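UPF0403 protein yphP (Bacillus subtilis, PDB 3FHK) is a dithiol bacilliredoxin of the thioredoxin superfamily that removes bacillithiol from S-bacillithiolated proteins and has protein disulfide isomerase activity. Local coordinates at residues M12-L23 with V82-K90. The protein carries 2 engineered substitutions. Sequence-based numbering, arbitrary orientation.
Sequences MRQLVVPMRREL and VTVFAGQDK. With SO4 (sulfate ion), chain E.
In this thioredoxin-superfamily domain the long N-terminal helix lies against a strand of the central sheet and the turn that follows it, with Phe85 and Asp89 meeting Arg20. Helix 12-23 and strand 82-85 run nearly antiparallel, their axes 10.0 Å apart at closest. Phe85 packs between them: with CG anti to its backbone N (chi1 -152°), the ring is raised to the helix. Val16 CG1 makes an off-centre CH-pi contact 4.3 Å from the ring centroid, whereas Met19 CB meets the ring edge, 3.9 Å from Phe85 CE2. Arg20 CG comes obliquely to within 3.8 Å of Phe85 CD2, an atom that also lies over one guanidinium face. One turn on, Leu23 CD1 rests 3.5 Å from Thr83 OG1, a hydroxyl hydrogen-bonded to Val51 O.

The polar grip is end-on and bidentate. Arg20, extended from CG to NE, gives NH1 to Asp89 OD2 at 3.1 Å, on the syn side, and NH2 to Asp89 OD1 at 3.1 Å and a nearly straight 173°, from above the carboxylate plane. Both oxygens stay near the guanidinium plane, although the two planes are 43° apart. NH1 is shared with Glu30, and a water joins NH2 to Gln88 OE1. A leucine in place of Arg20 would probably leave the Asp89 and Glu30 carboxylates without their shared cationic partner and remove the water bridge to Gln88, weakening the tie between turn and helix.

Phe85 O accepts from Gln88 N and Asp89 N, closing the turn before helix 90-97. Met19 is about 8 Å from nucleophile Cys56, side chain to side chain, placing this helix-on-sheet layer, characteristic of the thioredoxin fold, near the CXC site.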
loop_
_atom_site.group_PDB
_atom_site.type_symbol
_atom_site.label_atom_id
_atom_site.label_comp_id
_atom_site.label_asym_id
_atom_site.label_seq_id
_atom_site.Cartn_x
_atom_site.Cartn_y
_atom_site.Cartn_z
ATOM N N MET A 12 -2.341 1.047 10.886
ATOM C CA MET A 12 -3.064 0.028 11.644
ATOM C C MET A 12 -3.242 0.444 13.107
ATOM O O MET A 12 -4.273 0.185 13.726
ATOM C CB MET A 12 -2.382 -1.342 11.532
ATOM C CG MET A 12 -2.798 -2.159 10.296
ATOM S SD MET A 12 -4.529 -2.731 10.345
ATOM C CE MET A 12 -4.568 -3.499 11.951
ATOM N N ARG A 13 -2.237 1.110 13.650
ATOM C CA ARG A 13 -2.350 1.681 14.986
ATOM C C ARG A 13 -3.541 2.637 15.091
ATOM O O ARG A 13 -4.303 2.600 16.064
ATOM C CB ARG A 13 -1.074 2.429 15.348
ATOM C CG ARG A 13 -0.911 2.669 16.830
ATOM C CD ARG A 13 0.214 3.646 17.101
ATOM N NE ARG A 13 -0.177 5.035 16.849
ATOM C CZ ARG A 13 -0.573 5.887 17.794
ATOM N NH1 ARG A 13 -0.638 5.493 19.057
ATOM N NH2 ARG A 13 -0.901 7.134 17.481
ATOM N N GLN A 14 -3.696 3.504 14.098
ATOM C CA GLN A 14 -4.762 4.493 14.145
ATOM C C GLN A 14 -6.135 3.852 14.008
ATOM O O GLN A 14 -7.080 4.261 14.670
ATOM C CB GLN A 14 -4.556 5.575 13.084
ATOM C CG GLN A 14 -3.421 6.531 13.394
ATOM C CD GLN A 14 -3.401 6.961 14.861
ATOM O OE1 GLN A 14 -2.461 6.647 15.593
ATOM N NE2 GLN A 14 -4.444 7.673 15.296
ATOM N N LEU A 15 -6.233 2.840 13.153
ATOM C CA LEU A 15 -7.503 2.171 12.898
ATOM C C LEU A 15 -7.916 1.318 14.081
ATOM O O LEU A 15 -9.093 0.986 14.252
ATOM C CB LEU A 15 -7.406 1.281 11.661
ATOM C CG LEU A 15 -7.060 1.941 10.334
ATOM C CD1 LEU A 15 -6.899 0.847 9.278
ATOM C CD2 LEU A 15 -8.117 2.980 9.919
ATOM N N VAL A 16 -6.934 0.946 14.890
ATOM C CA VAL A 16 -7.187 0.076 16.020
ATOM C C VAL A 16 -7.677 0.857 17.249
ATOM O O VAL A 16 -8.286 0.287 18.153
ATOM C CB VAL A 16 -5.942 -0.769 16.326
ATOM C CG1 VAL A 16 -5.930 -1.211 17.768
ATOM C CG2 VAL A 16 -5.896 -1.965 15.385
ATOM N N VAL A 17 -7.449 2.168 17.248
ATOM C CA VAL A 17 -7.818 3.028 18.375
ATOM C C VAL A 17 -9.278 2.885 18.807
ATOM O O VAL A 17 -9.546 2.597 19.966
ATOM C CB VAL A 17 -7.521 4.510 18.080
ATOM C CG1 VAL A 17 -8.226 5.403 19.093
ATOM C CG2 VAL A 17 -6.024 4.765 18.079
ATOM N N PRO A 18 -10.229 3.083 17.880
ATOM C CA PRO A 18 -11.624 2.914 18.298
ATOM C C PRO A 18 -11.896 1.496 18.793
ATOM O O PRO A 18 -12.830 1.298 19.569
ATOM C CB PRO A 18 -12.412 3.185 17.003
ATOM C CG PRO A 18 -11.418 2.968 15.910
ATOM C CD PRO A 18 -10.147 3.511 16.474
ATOM N N MET A 19 -11.095 0.527 18.352
ATOM C CA MET A 19 -11.253 -0.845 18.826
ATOM C C MET A 19 -10.806 -0.966 20.280
ATOM O O MET A 19 -11.298 -1.824 21.011
ATOM C CB MET A 19 -10.513 -1.845 17.926
ATOM C CG MET A 19 -11.043 -1.875 16.492
ATOM S SD MET A 19 -10.235 -3.077 15.389
ATOM C CE MET A 19 -10.545 -2.286 13.810
ATOM N N ARG A 20 -9.885 -0.099 20.698
ATOM C CA ARG A 20 -9.481 -0.024 22.105
ATOM C C ARG A 20 -10.482 0.780 22.922
ATOM O O ARG A 20 -10.995 0.309 23.937
ATOM C CB ARG A 20 -8.105 0.623 22.243
ATOM C CG ARG A 20 -6.998 -0.152 21.566
ATOM C CD ARG A 20 -5.700 0.633 21.550
ATOM N NE ARG A 20 -4.638 -0.103 20.873
ATOM C CZ ARG A 20 -3.718 -0.839 21.496
ATOM N NH1 ARG A 20 -3.728 -0.945 22.814
ATOM N NH2 ARG A 20 -2.784 -1.470 20.800
ATOM N N ARG A 21 -10.747 2.001 22.477
ATOM C CA ARG A 21 -11.643 2.892 23.199
ATOM C C ARG A 21 -12.999 2.248 23.470
ATOM O O ARG A 21 -13.626 2.520 24.494
ATOM C CB ARG A 21 -11.816 4.208 22.449
ATOM C CG ARG A 21 -10.679 5.184 22.645
ATOM C CD ARG A 21 -10.999 6.478 21.913
ATOM N NE ARG A 21 -9.925 7.458 22.012
ATOM C CZ ARG A 21 -9.627 8.333 21.052
ATOM N NH1 ARG A 21 -10.313 8.334 19.915
ATOM N NH2 ARG A 21 -8.631 9.194 21.221
ATOM N N GLU A 22 -13.442 1.384 22.564
ATOM C CA GLU A 22 -14.687 0.663 22.789
ATOM C C GLU A 22 -14.707 0.001 24.173
ATOM O O GLU A 22 -15.721 0.057 24.868
ATOM C CB GLU A 22 -14.949 -0.362 21.684
ATOM C CG GLU A 22 -16.195 -1.203 21.924
ATOM C CD GLU A 22 -16.732 -1.845 20.656
ATOM O OE1 GLU A 22 -16.109 -1.653 19.589
ATOM O OE2 GLU A 22 -17.777 -2.535 20.726
ATOM N N LEU A 23 -13.585 -0.604 24.575
ATOM C CA LEU A 23 -13.462 -1.191 25.909
ATOM C C LEU A 23 -13.032 -0.185 26.974
ATOM O O LEU A 23 -13.597 -0.161 28.072
ATOM C CB LEU A 23 -12.479 -2.375 25.901
ATOM C CG LEU A 23 -12.905 -3.581 25.060
ATOM C CD1 LEU A 23 -11.801 -4.626 24.993
ATOM C CD2 LEU A 23 -14.197 -4.185 25.613
ATOM N N VAL A 82 -10.281 -5.441 32.755
ATOM C CA VAL A 82 -9.040 -5.088 32.086
ATOM C C VAL A 82 -8.978 -5.812 30.757
ATOM O O VAL A 82 -9.719 -6.764 30.505
ATOM C CB VAL A 82 -7.799 -5.449 32.933
ATOM C CG1 VAL A 82 -7.945 -4.917 34.350
ATOM C CG2 VAL A 82 -7.578 -6.942 32.943
ATOM N N THR A 83 -8.108 -5.345 29.887
ATOM C CA THR A 83 -8.029 -5.959 28.588
ATOM C C THR A 83 -6.611 -5.951 28.069
ATOM O O THR A 83 -5.807 -5.078 28.407
ATOM C CB THR A 83 -8.988 -5.276 27.573
ATOM O OG1 THR A 83 -8.777 -5.835 26.276
ATOM C CG2 THR A 83 -8.764 -3.765 27.531
ATOM N N VAL A 84 -6.313 -6.966 27.274
ATOM C CA VAL A 84 -5.094 -7.013 26.504
ATOM C C VAL A 84 -5.534 -7.201 25.067
ATOM O O VAL A 84 -6.543 -7.858 24.805
ATOM C CB VAL A 84 -4.195 -8.179 26.940
ATOM C CG1 VAL A 84 -3.501 -7.854 28.267
ATOM C CG2 VAL A 84 -5.021 -9.453 27.057
ATOM N N PHE A 85 -4.784 -6.615 24.140
ATOM C CA PHE A 85 -5.160 -6.619 22.740
ATOM C C PHE A 85 -4.302 -7.582 21.939
ATOM O O PHE A 85 -3.186 -7.252 21.542
ATOM C CB PHE A 85 -5.045 -5.216 22.144
ATOM C CG PHE A 85 -5.978 -4.979 20.995
ATOM C CD1 PHE A 85 -5.942 -5.798 19.885
ATOM C CD2 PHE A 85 -6.906 -3.952 21.029
ATOM C CE1 PHE A 85 -6.800 -5.595 18.822
ATOM C CE2 PHE A 85 -7.770 -3.753 19.969
ATOM C CZ PHE A 85 -7.715 -4.581 18.864
ATOM N N ALA A 86 -4.828 -8.772 21.682
ATOM C CA ALA A 86 -4.055 -9.780 20.957
ATOM C C ALA A 86 -3.665 -9.288 19.564
ATOM O O ALA A 86 -4.451 -8.637 18.879
ATOM C CB ALA A 86 -4.838 -11.077 20.866
ATOM N N GLY A 87 -2.447 -9.597 19.140
ATOM C CA GLY A 87 -2.028 -9.254 17.793
ATOM C C GLY A 87 -1.509 -7.836 17.678
ATOM O O GLY A 87 -0.741 -7.528 16.768
ATOM N N GLN A 88 -1.930 -6.973 18.602
ATOM C CA GLN A 88 -1.459 -5.589 18.633
ATOM C C GLN A 88 -0.457 -5.359 19.761
ATOM O O GLN A 88 0.627 -4.824 19.540
ATOM C CB GLN A 88 -2.634 -4.614 18.747
ATOM C CG GLN A 88 -3.616 -4.699 17.594
ATOM C CD GLN A 88 -2.975 -4.398 16.244
ATOM O OE1 GLN A 88 -2.452 -3.299 16.011
ATOM N NE2 GLN A 88 -3.028 -5.374 15.340
ATOM N N ASP A 89 -0.828 -5.756 20.972
ATOM C CA ASP A 89 0.097 -5.737 22.102
ATOM C C ASP A 89 0.497 -7.172 22.410
ATOM O O ASP A 89 -0.061 -7.794 23.305
ATOM C CB ASP A 89 -0.552 -5.103 23.335
ATOM C CG ASP A 89 -0.987 -3.682 23.094
ATOM O OD1 ASP A 89 -0.467 -3.046 22.149
ATOM O OD2 ASP A 89 -1.852 -3.197 23.849
ATOM N N LYS A 90 1.465 -7.697 21.663
ATOM C CA LYS A 90 1.795 -9.120 21.729
ATOM C C LYS A 90 2.379 -9.568 23.070
ATOM O O LYS A 90 2.033 -10.631 23.582
ATOM C CB LYS A 90 2.743 -9.490 20.591
ATOM C CG LYS A 90 2.145 -9.318 19.213
ATOM C CD LYS A 90 3.062 -9.871 18.134
ATOM C CE LYS A 90 2.537 -9.548 16.740
ATOM N NZ LYS A 90 3.274 -10.293 15.671
HETATM S S SO4 E . 4.639 -5.789 21.459
HETATM O O1 SO4 E . 5.711 -6.382 20.668
HETATM O O2 SO4 E . 3.393 -5.875 20.699
HETATM O O3 SO4 E . 4.495 -6.518 22.714
HETATM O O4 SO4 E . 4.969 -4.396 21.746
HETATM O O HOH W 1 -2.118 -1.062 17.961
#